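Local coordinates for protein topoisomerase IV subunit A (Escherichia coli, PDB 1ZVT) that helps topoisomerase IV decatenate and relax DNA, its C-terminal beta-pinwheel domain binding DNA and probably steering the enzyme's choice of substrate, at residues Val7-Gln10 with Met11-Arg15; Phe49-Ser52 with Thr53-Tyr57. All coordinates share one frame; numbering follows the deposited sequence.

Contact 1 (Val7-Gln10 with Met11-Arg15); sequences VLSQ and MGWVR
Ser9 and Trp13 face each other where two antiparallel strands close into a beta hairpin, part of a blade of the ParC beta-pinwheel. The loop is a type I turn from Ser9 to Gly12 followed by a G1 bulge: Gly12 N bonds to Ser9 O from above the carbonyl plane (2.9 Å), Ser9 N bonds to Trp13 O, and Gly12 takes the positive phi of the bulge, 86°. The Ser9 side chain adds a third bond at this end. With chi1 at 76°, OG sits between its own N and carbonyl carbon and accepts from Trp13 N at 3.0 Å, while OG also bonds to Asp33 outside the hairpin. Toward the open end, Val7 N donates to Arg15 O over 3.0 Å in a nearly straight bond, and Arg15 N returns a more bent one to Val7 O.

The Arg15 side chain can be followed outward. CB leaves the sheet on the same face as Val7, and CG comes to 4.3 Å from Val7 CB. Past CD the chain has turned at chi3 (87°), which brings NE to a water at 2.9 Å, lying in the plane of the guanidinium at its edge. At the tip NH1 and NH2 bond to the carbonyls of Ala67 and Asn28, and Tyr29 makes a cation-pi contact. On the other face Leu8 CD1 meets Val14 CG1 at 3.7 Å. The water held by Arg15 NE donates in turn to Val7 O, 3.0 Å away, tying side chain to opposite strand.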
ATOM      1  N   VAL A   7     -12.389  -0.441  11.357  1.00 15.92           N
ATOM      2  CA  VAL A   7     -13.024  -1.073  10.195  1.00 16.36           C
ATOM      3  C   VAL A   7     -13.420  -0.007   9.190  1.00 16.14           C
ATOM      4  O   VAL A   7     -14.095   0.967   9.541  1.00 16.80           O
ATOM      5  CB  VAL A   7     -14.284  -1.864  10.623  1.00 16.45           C
ATOM      6  CG1 VAL A   7     -14.972  -2.553   9.390  1.00 18.29           C
ATOM      7  CG2 VAL A   7     -13.916  -2.891  11.724  1.00 19.13           C
ATOM      8  N   LEU A   8     -12.968  -0.202   7.954  1.00 16.22           N
ATOM      9  CA  LEU A   8     -13.215   0.707   6.827  1.00 17.18           C
ATOM     10  C   LEU A   8     -14.154   0.043   5.853  1.00 18.10           C
ATOM     11  O   LEU A   8     -13.979  -1.137   5.503  1.00 17.15           O
ATOM     12  CB  LEU A   8     -11.887   0.991   6.120  1.00 16.28           C
ATOM     13  CG  LEU A   8     -11.934   1.830   4.842  1.00 17.72           C
ATOM     14  CD1 LEU A   8     -12.427   3.270   5.149  1.00 18.30           C
ATOM     15  CD2 LEU A   8     -10.547   1.836   4.151  1.00 18.17           C
ATOM     16  N   SER A   9     -15.155   0.788   5.409  1.00 18.29           N
ATOM     17  CA  SER A   9     -16.109   0.249   4.457  1.00 19.54           C
ATOM     18  C   SER A   9     -15.822   0.736   3.032  1.00 20.36           C
ATOM     19  O   SER A   9     -15.038   1.677   2.823  1.00 19.51           O
ATOM     20  CB  SER A   9     -17.532   0.619   4.860  1.00 20.19           C
ATOM     21  OG  SER A   9     -17.791   1.984   4.554  1.00 19.65           O
ATOM     22  N   GLN A  10     -16.480   0.092   2.058  1.00 20.51           N
ATOM     23  CA  GLN A  10     -16.288   0.423   0.636  1.00 22.02           C
ATOM     24  C   GLN A  10     -16.600   1.890   0.344  1.00 23.19           C
ATOM     25  O   GLN A  10     -15.922   2.535  -0.469  1.00 23.48           O
ATOM     26  CB  GLN A  10     -17.190  -0.468  -0.227  1.00 22.32           C
ATOM     27  CG  GLN A  10     -16.742  -1.919  -0.305  1.00 22.01           C
ATOM     28  CD  GLN A  10     -15.344  -2.078  -0.887  1.00 24.48           C
ATOM     29  OE1 GLN A  10     -14.895  -1.272  -1.720  1.00 26.21           O
ATOM     30  NE2 GLN A  10     -14.634  -3.108  -0.428  1.00 21.50           N
ATOM     31  N   MET A  11     -17.604   2.407   1.051  1.00 23.32           N
ATOM     32  CA  MET A  11     -18.044   3.805   0.876  1.00 24.65           C
ATOM     33  C   MET A  11     -17.247   4.808   1.703  1.00 24.04           C
ATOM     34  O   MET A  11     -17.540   6.008   1.670  1.00 23.56           O
ATOM     35  CB  MET A  11     -19.519   3.929   1.216  1.00 25.39           C
ATOM     36  CG  MET A  11     -20.461   3.158   0.279  1.00 30.18           C
ATOM     37  SD  MET A  11     -20.306   3.715  -1.415  1.00 40.57           S
ATOM     38  CE  MET A  11     -19.378   2.395  -2.189  1.00 40.93           C
ATOM     39  N   GLY A  12     -16.243   4.337   2.448  1.00 22.31           N
ATOM     40  CA  GLY A  12     -15.371   5.251   3.188  1.00 21.27           C
ATOM     41  C   GLY A  12     -15.898   5.644   4.553  1.00 21.36           C
ATOM     42  O   GLY A  12     -15.575   6.729   5.054  1.00 22.33           O
ATOM     43  N   TRP A  13     -16.665   4.746   5.167  1.00 20.40           N
ATOM     44  CA  TRP A  13     -17.169   4.940   6.515  1.00 20.60           C
ATOM     45  C   TRP A  13     -16.340   4.105   7.459  1.00 19.94           C
ATOM     46  O   TRP A  13     -15.881   3.009   7.099  1.00 19.97           O
ATOM     47  CB  TRP A  13     -18.637   4.524   6.602  1.00 21.13           C
ATOM     48  CG  TRP A  13     -19.545   5.522   5.941  1.00 21.42           C
ATOM     49  CD1 TRP A  13     -19.350   6.132   4.733  1.00 22.23           C
ATOM     50  CD2 TRP A  13     -20.771   6.035   6.460  1.00 21.80           C
ATOM     51  NE1 TRP A  13     -20.397   6.984   4.455  1.00 22.65           N
ATOM     52  CE2 TRP A  13     -21.276   6.954   5.507  1.00 22.29           C
ATOM     53  CE3 TRP A  13     -21.496   5.811   7.639  1.00 19.96           C
ATOM     54  CZ2 TRP A  13     -22.482   7.645   5.692  1.00 23.17           C
ATOM     55  CZ3 TRP A  13     -22.699   6.507   7.827  1.00 22.65           C
ATOM     56  CH2 TRP A  13     -23.176   7.407   6.856  1.00 23.24           C
ATOM     57  N   VAL A  14     -16.126   4.623   8.661  1.00 18.57           N
ATOM     58  CA  VAL A  14     -15.235   3.954   9.616  1.00 18.69           C
ATOM     59  C   VAL A  14     -15.865   3.803  10.980  1.00 19.15           C
ATOM     60  O   VAL A  14     -16.766   4.555  11.343  1.00 19.33           O
ATOM     61  CB  VAL A  14     -13.893   4.711   9.793  1.00 18.75           C
ATOM     62  CG1 VAL A  14     -13.036   4.539   8.564  1.00 20.66           C
ATOM     63  CG2 VAL A  14     -14.119   6.225  10.080  1.00 18.46           C
ATOM     64  N   ARG A  15     -15.354   2.843  11.753  1.00 19.94           N
ATOM     65  CA  ARG A  15     -15.701   2.720  13.153  1.00 20.37           C
ATOM     66  C   ARG A  15     -14.546   2.036  13.880  1.00 21.49           C
ATOM     67  O   ARG A  15     -13.669   1.452  13.241  1.00 20.86           O
ATOM     68  CB  ARG A  15     -16.990   1.938  13.327  1.00 20.72           C
ATOM     69  CG  ARG A  15     -16.832   0.440  13.140  1.00 22.37           C
ATOM     70  CD  ARG A  15     -18.178  -0.184  12.889  1.00 26.13           C
ATOM     71  NE  ARG A  15     -18.566  -0.191  11.478  1.00 25.82           N
ATOM     72  CZ  ARG A  15     -19.729  -0.650  11.025  1.00 27.51           C
ATOM     73  NH1 ARG A  15     -20.641  -1.129  11.870  1.00 28.86           N
ATOM     74  NH2 ARG A  15     -19.993  -0.635   9.741  1.00 27.99           N
TER
HETATM   75  O   HOH W   1     -17.023   0.731   9.246  1.00 23.35           O

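Contact 2 (Phe49-Ser52 with Thr53-Tyr57); sequences FVDS and TGRSY
The Tyr57 ring and the Asp51 carboxylate are tilted 63° against each other, and the ring turns an edge to the opposite strand: Phe49 O lies in its plane, 3.6 Å from Tyr57 CD1, and Asp51 CG is likewise at the rim. Leu80 and Pro81, from a neighbouring loop, touch the Tyr57 side chain. From the end of the ring, OH donates to Asp51 OD2 over 2.7 Å, reaching the anti side of the carboxylate and somewhat out of its plane.

The other oxygen, Asp51 OD1, faces the turn and is gripped by three donors. Thr53 OG1 reaches it on the syn side at 2.7 Å; Thr53 N (2.8 Å) and Arg55 N (3.1 Å) both stand well out of the carboxylate plane. The bond to Thr53 N makes an Asx turn, superposed on the type I turn from Asp51 to Gly54. A chi1 of 78°, which sets CG between the Asp51 N and carbonyl carbon, lets the carboxylate serve turn and tyrosine together. Four donors around this buried group would be expected to favour its ionised form. Arg55 CB and CG pass alongside the carboxylate, but the Arg55 guanidinium leads away, and NE bonds to Ala121 O. Gly54 N bonds to Asp51 O to close the turn, and Asp51 N bonds to Arg55 O, the pattern of a type I turn with a G1 bulge, with Gly54 at positive phi.

Strand 47-51 is flanked by strand 86-90, where Phe49 packs on Val86 and Met89 and Val50 on His88. On the far side strand 55-59 borders strand 123-124, completing a four-stranded antiparallel blade.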
ATOM      1  N   PHE A  49      -4.749   6.940   7.291  1.00 17.34           N
ATOM      2  CA  PHE A  49      -5.388   6.722   6.004  1.00 17.93           C
ATOM      3  C   PHE A  49      -4.528   7.382   4.944  1.00 17.73           C
ATOM      4  O   PHE A  49      -3.979   8.479   5.147  1.00 18.81           O
ATOM      5  CB  PHE A  49      -6.803   7.323   5.996  1.00 18.11           C
ATOM      6  CG  PHE A  49      -7.694   6.710   7.031  1.00 17.66           C
ATOM      7  CD1 PHE A  49      -7.799   7.273   8.300  1.00 18.70           C
ATOM      8  CD2 PHE A  49      -8.374   5.522   6.754  1.00 19.76           C
ATOM      9  CE1 PHE A  49      -8.595   6.666   9.294  1.00 18.56           C
ATOM     10  CE2 PHE A  49      -9.167   4.904   7.750  1.00 18.41           C
ATOM     11  CZ  PHE A  49      -9.269   5.493   9.015  1.00 18.12           C
ATOM     12  N   VAL A  50      -4.410   6.720   3.800  1.00 17.83           N
ATOM     13  CA  VAL A  50      -3.752   7.339   2.650  1.00 18.44           C
ATOM     14  C   VAL A  50      -4.776   7.489   1.509  1.00 18.86           C
ATOM     15  O   VAL A  50      -5.466   6.509   1.158  1.00 19.84           O
ATOM     16  CB  VAL A  50      -2.547   6.503   2.191  1.00 18.59           C
ATOM     17  CG1 VAL A  50      -1.885   7.196   1.011  1.00 20.53           C
ATOM     18  CG2 VAL A  50      -1.526   6.341   3.346  1.00 18.96           C
ATOM     19  N   ASP A  51      -4.888   8.693   0.956  1.00 18.76           N
ATOM     20  CA  ASP A  51      -5.843   8.915  -0.156  1.00 19.39           C
ATOM     21  C   ASP A  51      -5.229   8.708  -1.531  1.00 19.41           C
ATOM     22  O   ASP A  51      -4.013   8.484  -1.664  1.00 19.49           O
ATOM     23  CB  ASP A  51      -6.610  10.262  -0.026  1.00 19.03           C
ATOM     24  CG  ASP A  51      -5.794  11.490  -0.453  1.00 22.04           C
ATOM     25  OD1 ASP A  51      -4.785  11.366  -1.164  1.00 23.25           O
ATOM     26  OD2 ASP A  51      -6.204  12.608  -0.086  1.00 24.78           O
ATOM     27  N   SER A  52      -6.094   8.753  -2.553  1.00 19.01           N
ATOM     28  CA  SER A  52      -5.695   8.457  -3.928  1.00 20.42           C
ATOM     29  C   SER A  52      -4.733   9.481  -4.535  1.00 20.39           C
ATOM     30  O   SER A  52      -4.176   9.233  -5.617  1.00 21.67           O
ATOM     31  CB  SER A  52      -6.948   8.339  -4.803  1.00 19.51           C
ATOM     32  OG  SER A  52      -7.732   9.489  -4.657  1.00 21.67           O
ATOM     33  N   THR A  53      -4.546  10.616  -3.864  1.00 20.16           N
ATOM     34  CA  THR A  53      -3.644  11.677  -4.299  1.00 21.02           C
ATOM     35  C   THR A  53      -2.290  11.645  -3.592  1.00 20.34           C
ATOM     36  O   THR A  53      -1.415  12.462  -3.880  1.00 20.61           O
ATOM     37  CB  THR A  53      -4.274  13.089  -4.154  1.00 21.76           C
ATOM     38  OG1 THR A  53      -4.337  13.469  -2.778  1.00 22.94           O
ATOM     39  CG2 THR A  53      -5.665  13.148  -4.769  1.00 22.86           C
ATOM     40  N   GLY A  54      -2.126  10.684  -2.695  1.00 19.77           N
ATOM     41  CA  GLY A  54      -0.854  10.510  -1.977  1.00 18.97           C
ATOM     42  C   GLY A  54      -0.758  11.283  -0.671  1.00 19.66           C
ATOM     43  O   GLY A  54       0.339  11.426  -0.105  1.00 20.24           O
ATOM     44  N   ARG A  55      -1.893  11.778  -0.188  1.00 18.56           N
ATOM     45  CA  ARG A  55      -1.924  12.451   1.123  1.00 18.98           C
ATOM     46  C   ARG A  55      -2.178  11.442   2.236  1.00 18.26           C
ATOM     47  O   ARG A  55      -2.892  10.474   2.028  1.00 17.95           O
ATOM     48  CB  ARG A  55      -2.999  13.552   1.143  1.00 19.03           C
ATOM     49  CG  ARG A  55      -2.732  14.677   0.118  1.00 20.64           C
ATOM     50  CD  ARG A  55      -3.636  15.894   0.363  1.00 21.76           C
ATOM     51  NE  ARG A  55      -3.288  16.636   1.580  1.00 23.13           N
ATOM     52  CZ  ARG A  55      -2.385  17.619   1.654  1.00 25.74           C
ATOM     53  NH1 ARG A  55      -1.667  17.981   0.585  1.00 24.10           N
ATOM     54  NH2 ARG A  55      -2.183  18.241   2.803  1.00 24.68           N
ATOM     55  N   SER A  56      -1.605  11.671   3.421  1.00 17.48           N
ATOM     56  CA  SER A  56      -1.881  10.825   4.594  1.00 17.02           C
ATOM     57  C   SER A  56      -2.525  11.630   5.736  1.00 16.95           C
ATOM     58  O   SER A  56      -2.311  12.837   5.858  1.00 17.18           O
ATOM     59  CB  SER A  56      -0.625  10.104   5.105  1.00 18.14           C
ATOM     60  OG  SER A  56       0.330  11.026   5.607  1.00 21.23           O
ATOM     61  N   TYR A  57      -3.306  10.936   6.565  1.00 16.21           N
ATOM     62  CA  TYR A  57      -4.109  11.560   7.594  1.00 15.85           C
ATOM     63  C   TYR A  57      -4.109  10.639   8.791  1.00 17.40           C
ATOM     64  O   TYR A  57      -4.184   9.423   8.614  1.00 18.55           O
ATOM     65  CB  TYR A  57      -5.563  11.694   7.144  1.00 16.15           C
ATOM     66  CG  TYR A  57      -5.805  12.352   5.824  1.00 16.21           C
ATOM     67  CD1 TYR A  57      -5.674  11.634   4.632  1.00 16.67           C
ATOM     68  CD2 TYR A  57      -6.243  13.680   5.758  1.00 18.05           C
ATOM     69  CE1 TYR A  57      -5.938  12.244   3.400  1.00 16.35           C
ATOM     70  CE2 TYR A  57      -6.503  14.285   4.523  1.00 18.77           C
ATOM     71  CZ  TYR A  57      -6.355  13.552   3.370  1.00 17.54           C
ATOM     72  OH  TYR A  57      -6.583  14.138   2.148  1.00 20.00           O
TER

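Overall arrangement
Contacts 1 and 2 are the hairpins of two successive blades of the pinwheel, in series along the chain, with centres about 15 Å apart. Each supplies the two inner strands of a four-stranded antiparallel sheet, and both use a type I turn with a G1 bulge. In each, an oxygen of the residue opening the turn accepts the N-H just after the glycine: a hydroxyl in 7-15, a carboxylate in 49-57. The blades meet directly where Val14 CG1 packs on Phe49 CZ at 3.9 Å. Contact 2 is buried and contact 1 only partly so; their centres lie about 11 Å and about 17 Å from the centre of the chain.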